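Local coordinates for protein ADP compounds hydrolase NudE (Escherichia coli, PDB 1VHZ) that hydrolyses ADP-ribose, NADH and diadenosine di- and triphosphates as a homodimeric Nudix hydrolase using magnesium or another divalent cation, at residues 109-117 / 170-181. Sequence-based numbering, arbitrary orientation. Where two conformers were deposited one is given.
Sequences LTFLKKLSM and RNVSALFLVREW
Leu112 lays CD1 over one face of the Trp181 indole, 3.8 Å from the centroid of its five-membered ring and 30° off the ring normal, a CH-pi contact. With chi1 at 178°, CG of Trp181 points opposite its own N, which helps bring the indole to strand 109-116; at the six-membered ring, CG2 of Thr110 comes obliquely to CZ2 of Trp181 at 3.9 Å. The other branch of Leu112 turns to the helix, where CD2 meets CG2 of Val178 at 3.8 Å and also lies by the backbone O of Leu177. One turn before Trp181, Leu177 sends CD1 across the base of Lys113, 3.9 Å from CB of Lys113, whose amine leads off to the carbonyl O of Leu161 of the second subunit. Leu115 sets CD2 against CB of Ser173 at 3.8 Å, and Met117 packs on the aliphatic part of Arg170, whose NE makes a salt bridge with OE2 of Glu168. An alanine in place of Trp181 would probably leave CD1 of Leu112 without its aromatic face and open a gap between Thr110 and the helix. The axes of strand 109-116 and helix 170-181 approach to 9.3 Å at 140°, so the two run roughly antiparallel, the helix packing on the mixed sheet of the Nudix fold; Val178 and Arg170 also touch strand 51-58. No hydrogen bond joins strand and helix, which implies that their fit rests on apolar and CH-pi packing, while OG of Ser173 bonds to the backbone O of Ala169 and to OG of Ser173 of the second subunit.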
# COMPACT_ATOMS: atom_id res chain seq x y z
N LEU A 109 -9.94 13.30 17.66
CA LEU A 109 -9.16 12.36 16.86
C LEU A 109 -9.72 10.96 16.96
O LEU A 109 -10.01 10.47 18.05
CB LEU A 109 -7.69 12.41 17.29
CG LEU A 109 -6.96 13.72 16.99
CD1 LEU A 109 -5.73 13.90 17.86
CD2 LEU A 109 -6.59 13.80 15.51
N THR A 110 -9.98 10.33 15.79
CA THR A 110 -10.52 8.98 15.82
C THR A 110 -9.69 8.01 15.00
O THR A 110 -9.26 8.23 13.87
CB THR A 110 -12.01 8.79 15.72
OG1 THR A 110 -12.48 7.82 14.79
CG2 THR A 110 -12.84 10.03 15.62
N PHE A 111 -9.32 6.94 15.70
CA PHE A 111 -8.48 5.87 15.13
C PHE A 111 -9.42 4.90 14.43
O PHE A 111 -10.27 4.22 15.00
CB PHE A 111 -7.60 5.26 16.19
CG PHE A 111 -6.95 3.97 15.80
CD1 PHE A 111 -7.14 2.84 16.58
CD2 PHE A 111 -6.20 3.88 14.63
CE1 PHE A 111 -6.56 1.63 16.22
CE2 PHE A 111 -5.63 2.67 14.27
CZ PHE A 111 -5.81 1.55 15.05
N LEU A 112 -9.31 4.88 13.11
CA LEU A 112 -10.19 4.10 12.25
C LEU A 112 -9.70 2.76 11.79
O LEU A 112 -10.47 1.82 11.60
CB LEU A 112 -10.34 4.99 10.98
CG LEU A 112 -11.68 5.07 10.29
CD1 LEU A 112 -12.82 5.29 11.28
CD2 LEU A 112 -11.66 6.21 9.26
N LYS A 113 -8.39 2.65 11.52
CA LYS A 113 -7.91 1.37 11.00
C LYS A 113 -6.39 1.32 11.04
O LYS A 113 -5.72 2.36 10.94
CB LYS A 113 -8.35 1.26 9.52
CG LYS A 113 -8.45 -0.18 8.97
CD LYS A 113 -9.77 -0.77 9.43
CE LYS A 113 -9.82 -2.28 9.39
NZ LYS A 113 -11.20 -2.74 9.79
N LYS A 114 -5.92 0.08 11.10
CA LYS A 114 -4.46 -0.14 11.08
C LYS A 114 -4.17 -1.01 9.86
O LYS A 114 -4.76 -2.07 9.67
CB LYS A 114 -3.97 -0.77 12.36
CG LYS A 114 -2.50 -1.17 12.32
CD LYS A 114 -2.19 -2.02 13.55
CE LYS A 114 -1.52 -1.23 14.62
NZ LYS A 114 -1.54 -1.92 15.94
N LEU A 115 -3.23 -0.59 9.02
CA LEU A 115 -2.96 -1.38 7.82
C LEU A 115 -1.49 -1.75 7.65
O LEU A 115 -0.63 -0.95 7.98
CB LEU A 115 -3.35 -0.54 6.61
CG LEU A 115 -4.65 -0.69 5.87
CD1 LEU A 115 -5.80 -1.29 6.66
CD2 LEU A 115 -5.07 0.65 5.27
N SER A 116 -1.27 -2.91 7.05
CA SER A 116 0.09 -3.33 6.69
C SER A 116 0.29 -2.94 5.22
O SER A 116 -0.71 -2.58 4.56
CB SER A 116 0.16 -4.86 6.82
OG SER A 116 -0.45 -5.43 5.67
N MET A 117 1.51 -2.88 4.71
CA MET A 117 1.75 -2.55 3.31
C MET A 117 2.82 -3.50 2.75
O MET A 117 3.97 -3.51 3.19
CB MET A 117 2.21 -1.12 3.11
CG MET A 117 1.49 0.03 3.77
SD MET A 117 2.10 0.42 5.42
CE MET A 117 2.74 2.08 5.20
N ARG A 170 -2.36 3.60 0.12
CA ARG A 170 -2.71 4.05 1.48
C ARG A 170 -3.70 5.21 1.41
O ARG A 170 -4.64 5.22 2.21
CB ARG A 170 -1.44 4.43 2.24
CG ARG A 170 -0.56 3.19 2.50
CD ARG A 170 0.86 3.59 2.95
NE ARG A 170 1.40 4.64 2.11
CZ ARG A 170 2.48 5.37 2.33
NH1 ARG A 170 2.86 6.32 1.47
NH2 ARG A 170 3.19 5.16 3.42
N ASN A 171 -3.52 6.13 0.44
CA ASN A 171 -4.45 7.23 0.28
C ASN A 171 -5.84 6.70 -0.10
O ASN A 171 -6.85 7.12 0.47
CB ASN A 171 -4.04 8.23 -0.83
CG ASN A 171 -2.91 9.16 -0.42
OD1 ASN A 171 -2.65 9.39 0.77
ND2 ASN A 171 -2.18 9.66 -1.41
N VAL A 172 -5.87 5.79 -1.07
CA VAL A 172 -7.16 5.25 -1.53
C VAL A 172 -7.86 4.47 -0.44
O VAL A 172 -9.06 4.63 -0.20
CB VAL A 172 -6.96 4.44 -2.81
CG1 VAL A 172 -8.19 3.65 -3.22
CG2 VAL A 172 -6.55 5.37 -3.97
N SER A 173 -7.12 3.61 0.28
CA SER A 173 -7.69 2.86 1.39
C SER A 173 -8.31 3.83 2.41
O SER A 173 -9.44 3.65 2.83
CB SER A 173 -6.59 2.09 2.15
OG SER A 173 -6.13 1.02 1.37
N ALA A 174 -7.54 4.86 2.78
CA ALA A 174 -7.99 5.85 3.74
C ALA A 174 -9.27 6.55 3.27
O ALA A 174 -10.20 6.75 4.05
CB ALA A 174 -6.91 6.90 4.01
N LEU A 175 -9.27 6.99 2.02
CA LEU A 175 -10.40 7.69 1.44
C LEU A 175 -11.70 6.90 1.60
O LEU A 175 -12.68 7.40 2.12
CB LEU A 175 -10.13 7.94 -0.06
CG LEU A 175 -11.21 8.74 -0.78
CD1 LEU A 175 -11.20 10.19 -0.30
CD2 LEU A 175 -11.06 8.62 -2.28
N PHE A 176 -11.69 5.64 1.19
CA PHE A 176 -12.84 4.75 1.29
C PHE A 176 -13.18 4.44 2.75
O PHE A 176 -14.36 4.31 3.07
CB PHE A 176 -12.56 3.44 0.54
CG PHE A 176 -12.80 3.47 -0.95
CD1 PHE A 176 -11.75 3.40 -1.83
CD2 PHE A 176 -14.09 3.54 -1.46
CE1 PHE A 176 -11.96 3.38 -3.21
CE2 PHE A 176 -14.31 3.54 -2.83
CZ PHE A 176 -13.24 3.46 -3.71
N LEU A 177 -12.21 4.29 3.64
CA LEU A 177 -12.50 4.00 5.05
C LEU A 177 -13.16 5.18 5.74
O LEU A 177 -14.11 5.02 6.51
CB LEU A 177 -11.24 3.56 5.80
CG LEU A 177 -10.73 2.15 5.41
CD1 LEU A 177 -9.27 1.99 5.80
CD2 LEU A 177 -11.59 1.05 6.01
N VAL A 178 -12.73 6.40 5.43
CA VAL A 178 -13.32 7.60 6.02
C VAL A 178 -14.74 7.80 5.51
O VAL A 178 -15.68 8.16 6.24
CB VAL A 178 -12.43 8.81 5.71
CG1 VAL A 178 -13.15 10.11 6.09
CG2 VAL A 178 -11.11 8.68 6.48
N ARG A 179 -14.95 7.56 4.22
CA ARG A 179 -16.29 7.68 3.64
C ARG A 179 -17.24 6.69 4.31
O ARG A 179 -18.38 7.04 4.58
CB ARG A 179 -16.21 7.40 2.15
CG ARG A 179 -17.56 7.58 1.40
CD ARG A 179 -17.46 6.61 0.26
NE ARG A 179 -18.20 6.82 -0.95
CZ ARG A 179 -18.32 5.78 -1.81
NH1 ARG A 179 -18.98 5.93 -2.94
NH2 ARG A 179 -17.76 4.61 -1.49
N GLU A 180 -16.78 5.45 4.55
CA GLU A 180 -17.63 4.47 5.22
C GLU A 180 -18.00 4.99 6.63
O GLU A 180 -19.15 4.96 7.03
CB GLU A 180 -16.96 3.13 5.44
CG GLU A 180 -17.13 2.01 4.50
CD GLU A 180 -18.36 1.96 3.63
OE1 GLU A 180 -19.36 1.35 4.04
OE2 GLU A 180 -18.31 2.52 2.52
N TRP A 181 -16.96 5.47 7.33
CA TRP A 181 -17.17 6.00 8.67
C TRP A 181 -18.13 7.19 8.65
O TRP A 181 -19.00 7.32 9.52
CB TRP A 181 -15.82 6.38 9.26
CG TRP A 181 -15.85 7.00 10.62
CD1 TRP A 181 -16.00 6.37 11.82
CD2 TRP A 181 -15.67 8.40 10.90
NE1 TRP A 181 -15.91 7.30 12.84
CE2 TRP A 181 -15.71 8.54 12.30
CE3 TRP A 181 -15.47 9.52 10.10
CZ2 TRP A 181 -15.59 9.78 12.92
CZ3 TRP A 181 -15.34 10.76 10.72
CH2 TRP A 181 -15.41 10.88 12.12